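Local coordinates for 2-dehydropantoate 2-reductase (Porphyromonas gingivalis, PDB 2QYT), which probably catalyses the NADPH-dependent reduction of ketopantoate (2-dehydropantoate) to pantoic acid, a step on the pathway to pantothenate, at residues K201-S206 and Q254-K259; K217-I222 and D258-M263; A238-A243 and G288-E293. All coordinates share one frame; numbering follows the deposited sequence.

Interaction 1. Residues K201-S206 and Q254-K259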
loop_
_atom_site.group_PDB
_atom_site.type_symbol
_atom_site.label_atom_id
_atom_site.label_comp_id
_atom_site.label_asym_id
_atom_site.label_seq_id
_atom_site.Cartn_x
_atom_site.Cartn_y
_atom_site.Cartn_z
ATOM N N LYS A 201 -4.849 -6.789 -6.334
ATOM C CA LYS A 201 -4.310 -5.447 -6.555
ATOM C C LYS A 201 -3.065 -5.472 -7.455
ATOM O O LYS A 201 -2.979 -4.702 -8.415
ATOM C CB LYS A 201 -3.977 -4.780 -5.209
ATOM C CG LYS A 201 -3.244 -3.444 -5.300
ATOM C CD LYS A 201 -4.174 -2.279 -5.106
ATOM C CE LYS A 201 -3.663 -1.011 -5.780
ATOM N NZ LYS A 201 -2.743 -0.325 -4.864
ATOM N N PHE A 202 -2.111 -6.347 -7.140
ATOM C CA PHE A 202 -0.838 -6.400 -7.860
ATOM C C PHE A 202 -0.976 -6.816 -9.342
ATOM O O PHE A 202 -0.313 -6.271 -10.213
ATOM C CB PHE A 202 0.188 -7.308 -7.152
ATOM C CG PHE A 202 1.471 -7.451 -7.924
ATOM C CD1 PHE A 202 2.476 -6.468 -7.819
ATOM C CD2 PHE A 202 1.656 -8.521 -8.796
ATOM C CE1 PHE A 202 3.658 -6.562 -8.537
ATOM C CE2 PHE A 202 2.820 -8.623 -9.548
ATOM C CZ PHE A 202 3.828 -7.649 -9.416
HETATM N N MSE A 203 -1.817 -7.807 -9.606
HETATM C CA MSE A 203 -2.063 -8.280 -10.969
HETATM C C MSE A 203 -2.612 -7.161 -11.865
HETATM O O MSE A 203 -2.088 -6.944 -12.960
HETATM C CB MSE A 203 -2.997 -9.481 -10.956
HETATM C CG MSE A 203 -2.369 -10.773 -10.463
HETATM SE SE MSE A 203 -3.720 -12.197 -10.238
HETATM C CE MSE A 203 -5.258 -11.095 -9.806
HETATM N N MSE A 204 -3.617 -6.434 -11.371
HETATM C CA MSE A 204 -4.214 -5.292 -12.060
HETATM C C MSE A 204 -3.197 -4.208 -12.422
HETATM O O MSE A 204 -3.142 -3.719 -13.545
HETATM C CB MSE A 204 -5.272 -4.663 -11.160
HETATM C CG MSE A 204 -6.512 -5.498 -10.970
HETATM SE SE MSE A 204 -7.547 -5.629 -12.604
HETATM C CE MSE A 204 -7.859 -3.713 -12.910
ATOM N N ILE A 205 -2.401 -3.813 -11.437
ATOM C CA ILE A 205 -1.437 -2.739 -11.641
ATOM C C ILE A 205 -0.201 -3.235 -12.393
ATOM O O ILE A 205 0.402 -2.493 -13.151
ATOM C CB ILE A 205 -1.071 -2.029 -10.331
ATOM C CG1 ILE A 205 0.013 -0.980 -10.581
ATOM C CG2 ILE A 205 -0.599 -3.022 -9.312
ATOM C CD1 ILE A 205 0.429 -0.185 -9.371
ATOM N N SER A 206 0.159 -4.498 -12.201
ATOM C CA SER A 206 1.194 -5.114 -13.025
ATOM C C SER A 206 0.751 -5.043 -14.500
ATOM O O SER A 206 1.371 -4.355 -15.308
ATOM C CB SER A 206 1.454 -6.552 -12.554
ATOM O OG SER A 206 2.449 -7.201 -13.319
ATOM N N GLN A 254 -10.996 -12.924 -16.083
ATOM C CA GLN A 254 -12.225 -12.219 -16.442
ATOM C C GLN A 254 -12.578 -11.089 -15.466
ATOM O O GLN A 254 -12.911 -9.978 -15.886
ATOM C CB GLN A 254 -13.395 -13.210 -16.567
ATOM C CG GLN A 254 -13.163 -14.360 -17.562
ATOM C CD GLN A 254 -12.804 -13.882 -18.971
ATOM O OE1 GLN A 254 -13.367 -12.907 -19.472
ATOM N NE2 GLN A 254 -11.859 -14.571 -19.612
ATOM N N GLN A 255 -12.500 -11.385 -14.168
ATOM C CA GLN A 255 -12.772 -10.416 -13.106
ATOM C C GLN A 255 -11.854 -9.204 -13.249
ATOM O O GLN A 255 -12.322 -8.060 -13.210
ATOM C CB GLN A 255 -12.574 -11.069 -11.735
ATOM C CG GLN A 255 -13.366 -10.453 -10.598
ATOM C CD GLN A 255 -13.305 -11.298 -9.333
ATOM O OE1 GLN A 255 -12.313 -11.273 -8.587
ATOM N NE2 GLN A 255 -14.372 -12.051 -9.083
ATOM N N LEU A 256 -10.554 -9.472 -13.418
ATOM C CA LEU A 256 -9.560 -8.444 -13.720
ATOM C C LEU A 256 -9.857 -7.706 -15.025
ATOM O O LEU A 256 -9.787 -6.474 -15.074
ATOM C CB LEU A 256 -8.142 -9.041 -13.786
ATOM C CG LEU A 256 -7.427 -9.702 -12.597
ATOM C CD1 LEU A 256 -5.991 -10.043 -12.990
ATOM C CD2 LEU A 256 -7.462 -8.860 -11.339
ATOM N N LEU A 257 -10.182 -8.470 -16.071
ATOM C CA LEU A 257 -10.450 -7.929 -17.408
ATOM C C LEU A 257 -11.519 -6.831 -17.407
ATOM O O LEU A 257 -11.300 -5.746 -17.950
ATOM C CB LEU A 257 -10.873 -9.052 -18.374
ATOM C CG LEU A 257 -10.676 -9.006 -19.900
ATOM C CD1 LEU A 257 -11.810 -9.795 -20.563
ATOM C CD2 LEU A 257 -10.584 -7.603 -20.515
ATOM N N ASP A 258 -12.670 -7.116 -16.799
ATOM C CA ASP A 258 -13.811 -6.205 -16.854
ATOM C C ASP A 258 -13.552 -4.873 -16.144
ATOM O O ASP A 258 -13.965 -3.816 -16.632
ATOM C CB ASP A 258 -15.068 -6.879 -16.308
ATOM C CG ASP A 258 -16.328 -6.310 -16.910
ATOM O OD1 ASP A 258 -17.075 -5.624 -16.181
ATOM O OD2 ASP A 258 -16.562 -6.533 -18.118
ATOM N N LYS A 259 -12.863 -4.938 -15.002
ATOM C CA LYS A 259 -12.455 -3.757 -14.226
ATOM C C LYS A 259 -11.637 -2.742 -15.050
ATOM O O LYS A 259 -11.787 -1.522 -14.879
ATOM C CB LYS A 259 -11.692 -4.189 -12.961
ATOM C CG LYS A 259 -11.486 -3.091 -11.907
ATOM C CD LYS A 259 -12.788 -2.703 -11.197
ATOM C CE LYS A 259 -12.756 -1.261 -10.683
ATOM N NZ LYS A 259 -14.034 -0.884 -10.025
#
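Leu256 sets its two methyls against the selenomethionines Met203 and Met204, and this apolar packing makes up most of the contact. The methyl of Met203 reaches both branches: CE is 3.4 Å from Leu256 CD1 and 3.5 Å from Leu256 CD2, both tighter than usual for carbon atoms. A bend at chi3 (-30°) turns CE back over the leucine, and the two side chains cross at about a right angle. Met204, modelled in two conformers and described here in one of them, instead slides past Leu256 in the opposite direction, its SE 3.5 Å from Leu256 CD2. The helices concerned, 194-215 and 252-262, belong to the all-helical C-terminal part characteristic of ketopantoate reductases; their short segments cross at -51° with axes 10.5 Å apart, and Met204 faces Leu256 at the closest point of the backbones. Leu234 of helix 227-244 also packs on Leu256, and Phe241 of that helix on Met203. One polar atom is touched: in this conformer SE of Met204 lies 3.4 Å from Leu256 O, a van der Waals approach to the backbone. Toward solvent, the doubly bent chain of Met204 brings CE to 3.8 Å from Lys259 CG, and the touching stops at CB and CG of the lysine.

Interaction 2. Residues K217-I222 and D258-M263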
loop_
_atom_site.group_PDB
_atom_site.type_symbol
_atom_site.label_atom_id
_atom_site.label_comp_id
_atom_site.label_asym_id
_atom_site.label_seq_id
_atom_site.Cartn_x
_atom_site.Cartn_y
_atom_site.Cartn_z
ATOM N N LYS A 217 0.441 4.141 -24.374
ATOM C CA LYS A 217 -0.964 4.411 -24.683
ATOM C C LYS A 217 -1.811 4.340 -23.412
ATOM O O LYS A 217 -1.416 3.662 -22.461
ATOM C CB LYS A 217 -1.456 3.373 -25.695
ATOM C CG LYS A 217 -2.482 3.885 -26.697
ATOM C CD LYS A 217 -2.355 3.189 -28.048
ATOM C CE LYS A 217 -2.959 1.787 -28.054
ATOM N NZ LYS A 217 -2.889 1.174 -29.416
ATOM N N PRO A 218 -2.962 5.052 -23.368
ATOM C CA PRO A 218 -3.847 4.858 -22.205
ATOM C C PRO A 218 -4.596 3.524 -22.302
ATOM O O PRO A 218 -4.717 2.965 -23.396
ATOM C CB PRO A 218 -4.820 6.046 -22.276
ATOM C CG PRO A 218 -4.320 6.924 -23.415
ATOM C CD PRO A 218 -3.506 6.053 -24.307
ATOM N N ILE A 219 -5.076 3.029 -21.161
ATOM C CA ILE A 219 -5.668 1.682 -21.044
ATOM C C ILE A 219 -6.908 1.451 -21.931
ATOM O O ILE A 219 -7.077 0.367 -22.503
ATOM C CB ILE A 219 -5.979 1.328 -19.564
ATOM C CG1 ILE A 219 -6.483 -0.113 -19.421
ATOM C CG2 ILE A 219 -6.986 2.324 -18.955
ATOM C CD1 ILE A 219 -5.400 -1.166 -19.430
ATOM N N GLY A 220 -7.759 2.472 -22.042
ATOM C CA GLY A 220 -8.963 2.396 -22.864
ATOM C C GLY A 220 -8.655 2.295 -24.341
ATOM O O GLY A 220 -9.504 1.876 -25.127
ATOM N N SER A 221 -7.443 2.698 -24.718
ATOM C CA SER A 221 -6.965 2.579 -26.090
ATOM C C SER A 221 -6.261 1.235 -26.266
ATOM O O SER A 221 -6.105 0.736 -27.381
ATOM C CB SER A 221 -6.020 3.736 -26.427
ATOM O OG SER A 221 -5.738 3.792 -27.817
ATOM N N ILE A 222 -5.842 0.667 -25.142
ATOM C CA ILE A 222 -5.260 -0.672 -25.078
ATOM C C ILE A 222 -6.375 -1.716 -25.203
ATOM O O ILE A 222 -6.201 -2.733 -25.870
ATOM C CB ILE A 222 -4.441 -0.865 -23.746
ATOM C CG1 ILE A 222 -3.213 0.046 -23.717
ATOM C CG2 ILE A 222 -4.006 -2.299 -23.549
ATOM C CD1 ILE A 222 -2.312 -0.117 -24.904
ATOM N N ASP A 258 -12.670 -7.116 -16.799
ATOM C CA ASP A 258 -13.811 -6.205 -16.854
ATOM C C ASP A 258 -13.552 -4.873 -16.144
ATOM O O ASP A 258 -13.965 -3.816 -16.632
ATOM C CB ASP A 258 -15.068 -6.879 -16.308
ATOM C CG ASP A 258 -16.328 -6.310 -16.910
ATOM O OD1 ASP A 258 -17.075 -5.624 -16.181
ATOM O OD2 ASP A 258 -16.562 -6.533 -18.118
ATOM N N LYS A 259 -12.863 -4.938 -15.002
ATOM C CA LYS A 259 -12.455 -3.757 -14.226
ATOM C C LYS A 259 -11.637 -2.742 -15.050
ATOM O O LYS A 259 -11.787 -1.522 -14.879
ATOM C CB LYS A 259 -11.692 -4.189 -12.961
ATOM C CG LYS A 259 -11.486 -3.091 -11.907
ATOM C CD LYS A 259 -12.788 -2.703 -11.197
ATOM C CE LYS A 259 -12.756 -1.261 -10.683
ATOM N NZ LYS A 259 -14.034 -0.884 -10.025
ATOM N N GLN A 260 -10.794 -3.258 -15.946
ATOM C CA GLN A 260 -10.047 -2.441 -16.919
ATOM C C GLN A 260 -10.957 -1.626 -17.861
ATOM O O GLN A 260 -10.585 -0.529 -18.292
ATOM C CB GLN A 260 -9.124 -3.330 -17.769
ATOM C CG GLN A 260 -8.430 -4.480 -17.024
ATOM C CD GLN A 260 -7.023 -4.155 -16.576
ATOM O OE1 GLN A 260 -6.428 -3.162 -16.996
ATOM N NE2 GLN A 260 -6.473 -5.007 -15.721
ATOM N N ARG A 261 -12.135 -2.168 -18.182
ATOM C CA ARG A 261 -13.078 -1.516 -19.110
ATOM C C ARG A 261 -13.738 -0.257 -18.514
ATOM O O ARG A 261 -14.069 0.680 -19.244
ATOM C CB ARG A 261 -14.159 -2.504 -19.586
ATOM C CG ARG A 261 -13.625 -3.840 -20.118
ATOM C CD ARG A 261 -14.744 -4.742 -20.634
ATOM N NE ARG A 261 -14.263 -6.053 -21.086
ATOM C CZ ARG A 261 -13.871 -6.338 -22.330
ATOM N NH1 ARG A 261 -13.880 -5.405 -23.278
ATOM N NH2 ARG A 261 -13.463 -7.564 -22.632
ATOM N N LYS A 262 -13.911 -0.252 -17.190
ATOM C CA LYS A 262 -14.593 0.835 -16.459
ATOM C C LYS A 262 -13.631 1.913 -15.937
ATOM O O LYS A 262 -14.070 3.017 -15.556
ATOM C CB LYS A 262 -15.413 0.260 -15.296
ATOM C CG LYS A 262 -16.574 -0.648 -15.735
ATOM C CD LYS A 262 -17.225 -1.307 -14.518
ATOM C CE LYS A 262 -18.373 -2.237 -14.933
ATOM N NZ LYS A 262 -18.921 -2.959 -13.742
HETATM N N MSE A 263 -12.331 1.566 -15.912
HETATM C CA MSE A 263 -11.239 2.483 -15.585
HETATM C C MSE A 263 -11.388 3.872 -16.221
HETATM O O MSE A 263 -11.661 3.983 -17.435
HETATM C CB MSE A 263 -9.917 1.849 -16.032
HETATM C CG MSE A 263 -8.693 2.283 -15.242
HETATM SE SE MSE A 263 -7.178 1.048 -15.480
HETATM C CE MSE A 263 -6.475 1.226 -13.644
#
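With CG1 anti to the backbone N (chi1 -175°) and a turn at chi2 (80°), Ile219 spreads its branches between Gln260 and Met263. Gln260 meets it through a chain bent at chi2 (-97°), which brings its amide oxygen to the CD1 end of the isoleucine. The contact is a helix-to-helix packing in the helical C-terminal part of the reductase, joining helix 219-225, which follows helix 194-215 in the chain, to helix 252-262. Ile219 and Gln260 are also the nearest backbone pair, their CA atoms 7.3 Å apart. Both partners cross the isoleucine at about a right angle. Gln260 OE1 sits 3.3 Å from Ile219 CD1, a packing contact only; the same oxygen is hydrogen-bonded to Thr208 OG1 on helix 194-215, which satisfies this polar atom beside a methyl group. The buried glutamine also touches Val207 of helix 194-215 and Leu234 of helix 227-244, whereas the selenomethionine Met263, which is exposed, packs on Ile219 from a more open position. There the branch methyl does the touching, with Ile219 CG2 3.7 Å from Met263 SE and 4.1 Å from Met263 CG.

Interaction 3. Residues A238-A243 and G288-E293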
loop_
_atom_site.group_PDB
_atom_site.type_symbol
_atom_site.label_atom_id
_atom_site.label_comp_id
_atom_site.label_asym_id
_atom_site.label_seq_id
_atom_site.Cartn_x
_atom_site.Cartn_y
_atom_site.Cartn_z
ATOM N N ALA A 238 -1.898 -14.458 -14.039
ATOM C CA ALA A 238 -2.825 -15.369 -13.362
ATOM C C ALA A 238 -2.244 -16.767 -13.252
ATOM O O ALA A 238 -2.334 -17.384 -12.181
ATOM C CB ALA A 238 -4.173 -15.403 -14.043
ATOM N N GLU A 239 -1.630 -17.242 -14.343
ATOM C CA GLU A 239 -0.893 -18.510 -14.363
ATOM C C GLU A 239 0.258 -18.507 -13.352
ATOM O O GLU A 239 0.460 -19.502 -12.652
ATOM C CB GLU A 239 -0.353 -18.804 -15.772
ATOM C CG GLU A 239 0.149 -20.235 -15.993
ATOM C CD GLU A 239 0.686 -20.475 -17.403
ATOM O OE1 GLU A 239 0.729 -19.522 -18.226
ATOM O OE2 GLU A 239 1.073 -21.633 -17.685
ATOM N N LEU A 240 1.004 -17.396 -13.296
ATOM C CA LEU A 240 2.114 -17.236 -12.342
ATOM C C LEU A 240 1.631 -17.478 -10.916
ATOM O O LEU A 240 2.182 -18.313 -10.191
ATOM C CB LEU A 240 2.757 -15.838 -12.434
ATOM C CG LEU A 240 3.880 -15.495 -11.422
ATOM C CD1 LEU A 240 4.818 -14.470 -11.988
ATOM C CD2 LEU A 240 3.391 -15.009 -10.069
ATOM N N PHE A 241 0.597 -16.735 -10.536
ATOM C CA PHE A 241 0.059 -16.799 -9.194
ATOM C C PHE A 241 -0.586 -18.146 -8.912
ATOM O O PHE A 241 -0.394 -18.717 -7.828
ATOM C CB PHE A 241 -0.866 -15.607 -8.922
ATOM C CG PHE A 241 -0.113 -14.344 -8.596
ATOM C CD1 PHE A 241 0.397 -13.535 -9.604
ATOM C CD2 PHE A 241 0.131 -13.989 -7.279
ATOM C CE1 PHE A 241 1.128 -12.386 -9.308
ATOM C CE2 PHE A 241 0.857 -12.836 -6.973
ATOM C CZ PHE A 241 1.352 -12.036 -7.997
ATOM N N ARG A 242 -1.302 -18.671 -9.906
ATOM C CA ARG A 242 -1.892 -20.012 -9.833
ATOM C C ARG A 242 -0.837 -21.085 -9.561
ATOM O O ARG A 242 -1.152 -22.143 -9.016
ATOM C CB ARG A 242 -2.684 -20.331 -11.104
ATOM C CG ARG A 242 -3.914 -21.182 -10.848
ATOM C CD ARG A 242 -4.740 -21.394 -12.096
ATOM N NE ARG A 242 -5.417 -20.177 -12.547
ATOM C CZ ARG A 242 -5.279 -19.644 -13.760
ATOM N NH1 ARG A 242 -4.483 -20.214 -14.662
ATOM N NH2 ARG A 242 -5.947 -18.538 -14.075
ATOM N N ALA A 243 0.411 -20.789 -9.918
ATOM C CA ALA A 243 1.530 -21.689 -9.660
ATOM C C ALA A 243 2.109 -21.579 -8.245
ATOM O O ALA A 243 2.309 -22.601 -7.583
ATOM C CB ALA A 243 2.623 -21.491 -10.702
ATOM N N GLY A 288 9.389 -6.693 -13.689
ATOM C CA GLY A 288 10.555 -7.523 -13.405
ATOM C C GLY A 288 10.264 -8.691 -12.487
ATOM O O GLY A 288 10.737 -9.806 -12.721
ATOM N N TYR A 289 9.464 -8.430 -11.454
ATOM C CA TYR A 289 9.099 -9.434 -10.459
ATOM C C TYR A 289 8.496 -10.661 -11.122
ATOM O O TYR A 289 8.968 -11.792 -10.888
ATOM C CB TYR A 289 8.104 -8.863 -9.434
ATOM C CG TYR A 289 7.541 -9.930 -8.528
ATOM C CD1 TYR A 289 8.295 -10.439 -7.460
ATOM C CD2 TYR A 289 6.281 -10.474 -8.768
ATOM C CE1 TYR A 289 7.791 -11.450 -6.638
ATOM C CE2 TYR A 289 5.767 -11.487 -7.958
ATOM C CZ TYR A 289 6.521 -11.967 -6.891
ATOM O OH TYR A 289 5.996 -12.962 -6.092
ATOM N N VAL A 290 7.457 -10.396 -11.938
ATOM C CA VAL A 290 6.691 -11.376 -12.713
ATOM C C VAL A 290 7.589 -12.286 -13.567
ATOM O O VAL A 290 7.548 -13.517 -13.422
ATOM C CB VAL A 290 5.605 -10.671 -13.613
ATOM C CG1 VAL A 290 4.586 -11.678 -14.119
ATOM C CG2 VAL A 290 4.890 -9.578 -12.844
ATOM N N VAL A 291 8.435 -11.691 -14.414
ATOM C CA VAL A 291 9.405 -12.450 -15.214
ATOM C C VAL A 291 10.256 -13.421 -14.361
ATOM O O VAL A 291 10.440 -14.605 -14.699
ATOM C CB VAL A 291 10.338 -11.484 -16.022
ATOM C CG1 VAL A 291 11.527 -12.235 -16.649
ATOM C CG2 VAL A 291 9.539 -10.722 -17.095
ATOM N N ARG A 292 10.777 -12.916 -13.249
ATOM C CA ARG A 292 11.671 -13.709 -12.449
ATOM C C ARG A 292 10.983 -14.774 -11.616
ATOM O O ARG A 292 11.510 -15.879 -11.458
ATOM C CB ARG A 292 12.560 -12.812 -11.615
ATOM C CG ARG A 292 13.741 -12.293 -12.417
ATOM C CD ARG A 292 14.706 -11.517 -11.545
ATOM N NE ARG A 292 14.849 -10.159 -12.063
ATOM C CZ ARG A 292 14.038 -9.140 -11.752
ATOM N NH1 ARG A 292 13.020 -9.286 -10.893
ATOM N NH2 ARG A 292 14.260 -7.963 -12.298
ATOM N N GLU A 293 9.809 -14.457 -11.091
ATOM C CA GLU A 293 9.023 -15.443 -10.358
ATOM C C GLU A 293 8.650 -16.669 -11.219
ATOM O O GLU A 293 8.821 -17.820 -10.770
ATOM C CB GLU A 293 7.805 -14.781 -9.709
ATOM C CG GLU A 293 7.323 -15.427 -8.430
ATOM C CD GLU A 293 8.444 -15.629 -7.447
ATOM O OE1 GLU A 293 9.290 -14.713 -7.297
ATOM O OE2 GLU A 293 8.505 -16.733 -6.855
#
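Leu240 pushes its CD1 methyl against helix 288-296, where it overlaps Val290 and the base of Glu293. CD1 lies 3.5 Å from Val290 CG1 and only 3.2 Å from Val290 O, so one methyl meets both the side chain and the carbonyl oxygen of the same residue. CG, anti to the backbone N (chi1 176°), carries CD1 to the other helix, where it also comes within 3.8 Å of Glu293 CB. The glutamate bends at chi2 and touches through CB; its OE2 makes a long, weak ion pair with Lys244. Beside the leucine, the aromatic rings of Phe241 and Tyr289 approach loosely: Phe241 CZ comes to the edge of the tyrosine ring, near its plane, 4.4 Å from Tyr289 CE2. The two short segments cross at 54° with axes 10.4 Å apart, joining helices 227-244 and 288-296 in the helical C-terminal part of this family. Phe202 and Met203 of helix 194-215 also pack on Phe241. The tyrosine hydroxyl is hydrogen-bonded to Lys244 NZ, on the same helix as Leu240. Apart from the backbone oxygen of Val290, the groups touching across the segments are carbon, so shape and burial hold them together rather than polar pairing.

Overall arrangement
All three contacts join helices of the C-terminal part, but their burial and chemistry differ. Interaction 3 is buried, with aliphatic and aromatic groups, while interactions 1 and 2 are partly buried and mix selenomethionine with residues that reach the surface. Interaction 2 alone sets a side-chain amide oxygen, hydrogen-bonded to Thr208, against a methyl. Interactions 1 and 2 both use helix 252-262, through residues 254-259 and 258-263, sharing Asp258 and Lys259. They touch by packing, Met204 SE, in the conformer described, lying 3.4 Å from Gln260 NE2. Interaction 1 also meets interaction 3, Phe202 lying against both Phe241 and Tyr289, so helix 194-215 connects the two. Interactions 2 and 3 stay apart, their nearest atoms about 11 Å from each other.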